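Carbonic anhydrase (Unidentified, PDB 3R1W) probably catalyses the reversible hydration of carbon dioxide to bicarbonate, as a trimeric left-handed beta-helix enzyme resembling the gamma-class carbonic anhydrases. Local coordinates at residues 42-46 with 61-67; 114-120 with 131-137. All blocks are in the same frame, centred on the assembly; numbering follows the deposited sequence.

Contact 1 (42-46 with 61-67); sequences DDCSV and IGARTSV
Ser45 sets its OG between its own backbone N and carbonyl carbon (chi1 57°), and this turns the oxygen onto Ser66. OG lies 3.3 Å from Ser66 CB. It accepts a hydrogen bond from Trp47 NE1; toward Ser66 it meets only carbon.

At the turn, Arg64 places CG beside its backbone N (chi1 -62°), against the side chain of Asp43. The aliphatic contact is Arg64 CG to Asp43 CB at 3.8 Å. The arginine chain then bends at chi3 (-56°), and the charged ends do not touch. A water bridges them: it gives a hydrogen bond to Asp43 OD2 at 2.7 Å and accepts one from Arg64 NH1 at 3.1 Å. Both charges have direct partners elsewhere: Asp43 OD1 pairs with Lys179 and Arg25, and Arg64 NE with Asp93.

The backbones run parallel. Arg64 N bonds to Asp42 O, Ser45 N to Thr65 O, and Val67 N to Ser45 O, the last at 2.8 Å. Cys44 SG packs on Ile61 CG2, while Val46 and Val67 line up on the face away from the two serines.

The pair joins two successive coils of a left-handed parallel beta-helix of the hexapeptide-repeat type. Strand 45-46 lies between 27-28 and 66-67, and strand 94-96 follows on the far side of 66-67. The valine face looks inward, where Val46 meets Leu40 of strand 38-40. The serine face is covered by helix 162-184, with Ser45 on Lys179 and Ser66 on Tyr175.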
loop_
_atom_site.group_PDB
_atom_site.type_symbol
_atom_site.label_atom_id
_atom_site.label_comp_id
_atom_site.label_asym_id
_atom_site.label_seq_id
_atom_site.Cartn_x
_atom_site.Cartn_y
_atom_site.Cartn_z
ATOM N N ASP B 42 -7.421 -24.796 0.338
ATOM C CA ASP B 42 -8.796 -24.681 0.804
ATOM C C ASP B 42 -8.939 -23.576 1.850
ATOM O O ASP B 42 -8.078 -23.401 2.715
ATOM C CB ASP B 42 -9.275 -26.005 1.413
ATOM C CG ASP B 42 -9.335 -27.140 0.403
ATOM O OD1 ASP B 42 -9.213 -26.883 -0.815
ATOM O OD2 ASP B 42 -9.513 -28.304 0.840
ATOM N N ASP B 43 -10.033 -22.830 1.761
ATOM C CA ASP B 43 -10.391 -21.848 2.784
ATOM C C ASP B 43 -9.480 -20.620 2.842
ATOM O O ASP B 43 -9.531 -19.867 3.818
ATOM C CB ASP B 43 -10.486 -22.502 4.180
ATOM C CG ASP B 43 -11.719 -23.382 4.337
ATOM O OD1 ASP B 43 -12.806 -22.994 3.854
ATOM O OD2 ASP B 43 -11.603 -24.471 4.949
ATOM N N CYS B 44 -8.650 -20.418 1.816
ATOM C CA CYS B 44 -7.844 -19.210 1.747
ATOM C C CYS B 44 -8.747 -18.035 1.427
ATOM O O CYS B 44 -9.869 -18.209 0.961
ATOM C CB CYS B 44 -6.769 -19.314 0.676
ATOM S SG CYS B 44 -5.315 -20.227 1.190
ATOM N N SER B 45 -8.253 -16.837 1.706
ATOM C CA SER B 45 -9.033 -15.637 1.451
ATOM C C SER B 45 -8.107 -14.531 0.994
ATOM O O SER B 45 -7.048 -14.317 1.572
ATOM C CB SER B 45 -9.787 -15.209 2.710
ATOM O OG SER B 45 -8.925 -14.986 3.808
ATOM N N VAL B 46 -8.513 -13.842 -0.063
ATOM C CA VAL B 46 -7.727 -12.752 -0.605
ATOM C C VAL B 46 -8.632 -11.539 -0.635
ATOM O O VAL B 46 -9.685 -11.554 -1.262
ATOM C CB VAL B 46 -7.202 -13.067 -2.006
ATOM C CG1 VAL B 46 -6.343 -11.909 -2.506
ATOM C CG2 VAL B 46 -6.379 -14.365 -1.989
ATOM N N ILE B 61 0.356 -21.242 -1.885
ATOM C CA ILE B 61 -0.176 -20.874 -0.577
ATOM C C ILE B 61 -1.021 -22.018 -0.032
ATOM O O ILE B 61 -1.835 -22.599 -0.751
ATOM C CB ILE B 61 -1.010 -19.571 -0.662
ATOM C CG1 ILE B 61 -0.143 -18.441 -1.244
ATOM C CG2 ILE B 61 -1.581 -19.200 0.706
ATOM C CD1 ILE B 61 -0.849 -17.096 -1.396
ATOM N N GLY B 62 -0.828 -22.346 1.241
ATOM C CA GLY B 62 -1.536 -23.468 1.839
ATOM C C GLY B 62 -2.979 -23.177 2.201
ATOM O O GLY B 62 -3.613 -22.306 1.613
ATOM N N ALA B 63 -3.495 -23.907 3.189
ATOM C CA ALA B 63 -4.900 -23.812 3.583
ATOM C C ALA B 63 -5.156 -22.821 4.714
ATOM O O ALA B 63 -4.307 -22.626 5.581
ATOM C CB ALA B 63 -5.419 -25.203 3.988
ATOM N N ARG B 64 -6.341 -22.208 4.692
ATOM C CA ARG B 64 -6.799 -21.307 5.753
ATOM C C ARG B 64 -5.867 -20.107 5.943
ATOM O O ARG B 64 -5.664 -19.626 7.055
ATOM C CB ARG B 64 -6.995 -22.063 7.080
ATOM C CG ARG B 64 -8.055 -23.165 7.019
ATOM C CD ARG B 64 -8.114 -23.923 8.334
ATOM N NE ARG B 64 -6.802 -24.453 8.677
ATOM C CZ ARG B 64 -6.455 -25.731 8.563
ATOM N NH1 ARG B 64 -7.337 -26.628 8.133
ATOM N NH2 ARG B 64 -5.225 -26.112 8.892
ATOM N N THR B 65 -5.316 -19.617 4.841
ATOM C CA THR B 65 -4.402 -18.483 4.899
ATOM C C THR B 65 -5.074 -17.253 4.310
ATOM O O THR B 65 -5.808 -17.357 3.327
ATOM C CB THR B 65 -3.085 -18.825 4.183
ATOM O OG1 THR B 65 -2.308 -19.675 5.038
ATOM C CG2 THR B 65 -2.286 -17.569 3.853
ATOM N N SER B 66 -4.877 -16.104 4.952
ATOM C CA SER B 66 -5.464 -14.868 4.456
ATOM C C SER B 66 -4.379 -13.973 3.886
ATOM O O SER B 66 -3.257 -13.935 4.395
ATOM C CB SER B 66 -6.257 -14.134 5.545
ATOM O OG SER B 66 -5.432 -13.705 6.613
ATOM N N VAL B 67 -4.723 -13.287 2.807
ATOM C CA VAL B 67 -3.868 -12.284 2.196
ATOM C C VAL B 67 -4.669 -10.993 2.257
ATOM O O VAL B 67 -5.572 -10.789 1.458
ATOM C CB VAL B 67 -3.565 -12.633 0.728
ATOM C CG1 VAL B 67 -2.681 -11.557 0.089
ATOM C CG2 VAL B 67 -2.898 -14.007 0.642
HETATM O O HOH W 1 -9.684 -25.982 6.203
#

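Contact 2 (114-120 with 131-137); sequences GMKSMIM and VAAGATV
Met120 reaches over to Val137 and Thr136, and its chain can be followed outward. CB lies 3.6 Å from Val137 O, and CG is 3.5 Å from the same Val137 O. SD comes next and rests on the methyl Thr136 CG2 at 3.8 Å; the chain bends at chi3 (67°) to its end methyl CE. The Met120 and Thr136 side chains meet at a slant. Chi1 of -54° keeps CG beside the backbone N, which itself bonds to Val137 O.

On the other face, Ile119 and Val137 lie side by side and point the same way. Ile119 CD1 presses on Val137 CG2 at 3.3 Å, tighter than usual van der Waals contact. CD1 also touches Val131.

Each segment has a type II turn, Gly114 to Ser117 and Ala132 to Ala135. Gly114 N binds Val131 O at 2.7 Å. In the first turn Gly114 O takes two bonds, from Ser117 N at 3.2 Å and from Ser117 OG at 2.8 Å. The hydroxyl lies in the carbonyl plane, on a lone pair. Replacing Ser117 by an alanine would probably leave Gly114 O with the longer backbone bond alone from that residue, and the turn less firmly fixed.

Beyond the turns, Met118 N to Ala135 O and Val137 N to Met118 O continue the parallel ladder.

The trimer interface runs along this coil. Lys116 NZ bonds to its own Gln99 and to Gln99 O of the second subunit, and Met120 packs on Ala133 of the third subunit.

Between the two segments, then, all the hydrogen bonds are backbone to backbone. Side chains add apolar contact across the coils, so register depends on the peptide groups and fit on the methyl and thioether surfaces.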
loop_
_atom_site.group_PDB
_atom_site.type_symbol
_atom_site.label_atom_id
_atom_site.label_comp_id
_atom_site.label_asym_id
_atom_site.label_seq_id
_atom_site.Cartn_x
_atom_site.Cartn_y
_atom_site.Cartn_z
ATOM N N GLY B 114 2.543 -9.250 10.477
ATOM C CA GLY B 114 1.890 -7.999 10.833
ATOM C C GLY B 114 1.612 -7.097 9.651
ATOM O O GLY B 114 2.289 -7.161 8.619
ATOM N N MET B 115 0.617 -6.232 9.796
ATOM C CA MET B 115 0.306 -5.302 8.717
ATOM C C MET B 115 1.517 -4.425 8.400
ATOM O O MET B 115 2.263 -4.022 9.292
ATOM C CB MET B 115 -0.922 -4.447 9.054
ATOM C CG MET B 115 -0.869 -3.798 10.411
ATOM S SD MET B 115 -2.449 -3.033 10.886
ATOM C CE MET B 115 -1.938 -2.458 12.508
ATOM N N LYS B 116 1.719 -4.170 7.114
ATOM C CA LYS B 116 2.746 -3.251 6.661
ATOM C C LYS B 116 4.156 -3.817 6.823
ATOM O O LYS B 116 5.137 -3.092 6.653
ATOM C CB LYS B 116 2.624 -1.941 7.442
ATOM C CG LYS B 116 3.263 -0.758 6.789
ATOM C CD LYS B 116 2.373 -0.238 5.706
ATOM C CE LYS B 116 2.009 1.222 5.940
ATOM N NZ LYS B 116 1.315 1.743 4.731
ATOM N N SER B 117 4.267 -5.100 7.155
ATOM C CA SER B 117 5.586 -5.711 7.235
ATOM C C SER B 117 6.053 -6.116 5.841
ATOM O O SER B 117 5.259 -6.173 4.897
ATOM C CB SER B 117 5.608 -6.894 8.204
ATOM O OG SER B 117 4.818 -7.965 7.744
ATOM N N MET B 118 7.347 -6.383 5.717
ATOM C CA MET B 118 7.944 -6.710 4.431
ATOM C C MET B 118 8.899 -7.881 4.622
ATOM O O MET B 118 9.760 -7.844 5.499
ATOM C CB MET B 118 8.684 -5.488 3.869
ATOM C CG MET B 118 9.428 -5.765 2.577
ATOM S SD MET B 118 9.863 -4.258 1.682
ATOM C CE MET B 118 8.289 -3.734 1.069
ATOM N N ILE B 119 8.710 -8.936 3.832
ATOM C CA ILE B 119 9.575 -10.115 3.904
ATOM C C ILE B 119 10.217 -10.293 2.538
ATOM O O ILE B 119 9.515 -10.439 1.541
ATOM C CB ILE B 119 8.778 -11.393 4.208
ATOM C CG1 ILE B 119 7.708 -11.141 5.274
ATOM C CG2 ILE B 119 9.715 -12.533 4.612
ATOM C CD1 ILE B 119 8.247 -10.708 6.602
ATOM N N MET B 120 11.545 -10.333 2.505
ATOM C CA MET B 120 12.287 -10.205 1.247
ATOM C C MET B 120 12.891 -11.513 0.707
ATOM O O MET B 120 12.797 -12.562 1.338
ATOM C CB MET B 120 13.349 -9.117 1.407
ATOM C CG MET B 120 12.740 -7.791 1.891
ATOM S SD MET B 120 13.941 -6.485 2.192
ATOM C CE MET B 120 14.518 -6.166 0.531
ATOM N N VAL B 131 5.631 -11.965 13.153
ATOM C CA VAL B 131 6.364 -10.835 12.584
ATOM C C VAL B 131 5.554 -9.586 12.895
ATOM O O VAL B 131 4.417 -9.435 12.435
ATOM C CB VAL B 131 6.576 -10.977 11.054
ATOM C CG1 VAL B 131 7.318 -9.748 10.486
ATOM C CG2 VAL B 131 7.345 -12.257 10.739
ATOM N N ALA B 132 6.128 -8.715 13.716
ATOM C CA ALA B 132 5.413 -7.533 14.199
ATOM C C ALA B 132 5.070 -6.617 13.047
ATOM O O ALA B 132 5.784 -6.579 12.036
ATOM C CB ALA B 132 6.249 -6.789 15.230
ATOM N N ALA B 133 3.984 -5.868 13.208
ATOM C CA ALA B 133 3.581 -4.887 12.209
ATOM C C ALA B 133 4.746 -3.967 11.849
ATOM O O ALA B 133 5.469 -3.499 12.725
ATOM C CB ALA B 133 2.395 -4.070 12.726
ATOM N N GLY B 134 4.924 -3.707 10.558
ATOM C CA GLY B 134 5.934 -2.767 10.104
ATOM C C GLY B 134 7.358 -3.298 10.041
ATOM O O GLY B 134 8.282 -2.552 9.705
ATOM N N ALA B 135 7.539 -4.583 10.324
ATOM C CA ALA B 135 8.882 -5.165 10.324
ATOM C C ALA B 135 9.411 -5.358 8.911
ATOM O O ALA B 135 8.643 -5.528 7.968
ATOM C CB ALA B 135 8.893 -6.489 11.064
ATOM N N THR B 136 10.732 -5.331 8.768
ATOM C CA THR B 136 11.344 -5.746 7.510
ATOM C C THR B 136 12.289 -6.912 7.754
ATOM O O THR B 136 13.312 -6.769 8.433
ATOM C CB THR B 136 12.130 -4.619 6.835
ATOM O OG1 THR B 136 11.255 -3.524 6.542
ATOM C CG2 THR B 136 12.754 -5.126 5.544
ATOM N N VAL B 137 11.936 -8.066 7.199
ATOM C CA VAL B 137 12.764 -9.260 7.304
ATOM C C VAL B 137 13.699 -9.288 6.109
ATOM O O VAL B 137 13.260 -9.449 4.972
ATOM C CB VAL B 137 11.897 -10.534 7.339
ATOM C CG1 VAL B 137 12.757 -11.793 7.441
ATOM C CG2 VAL B 137 10.913 -10.464 8.509
#

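In the fold
Contacts 1 and 2 both join adjacent coils of the same beta-helix through parallel strands, but on different sheets. Contact 1 uses 45-46 and 66-67; contact 2 uses 118-119 and 136-137. They lie on opposite sides of the chain's centre, with centres about 19 Å apart, and do not touch. Each is partly buried, with inward aliphatic side chains. The outer faces differ. Contact 1 faces the chain's own long helix, touches no other subunit, and has charged residues and a water bridge at its turn. Contact 2 has methionines and alanines at the subunit interface, where a lysine makes a hydrogen bond to a neighbouring chain.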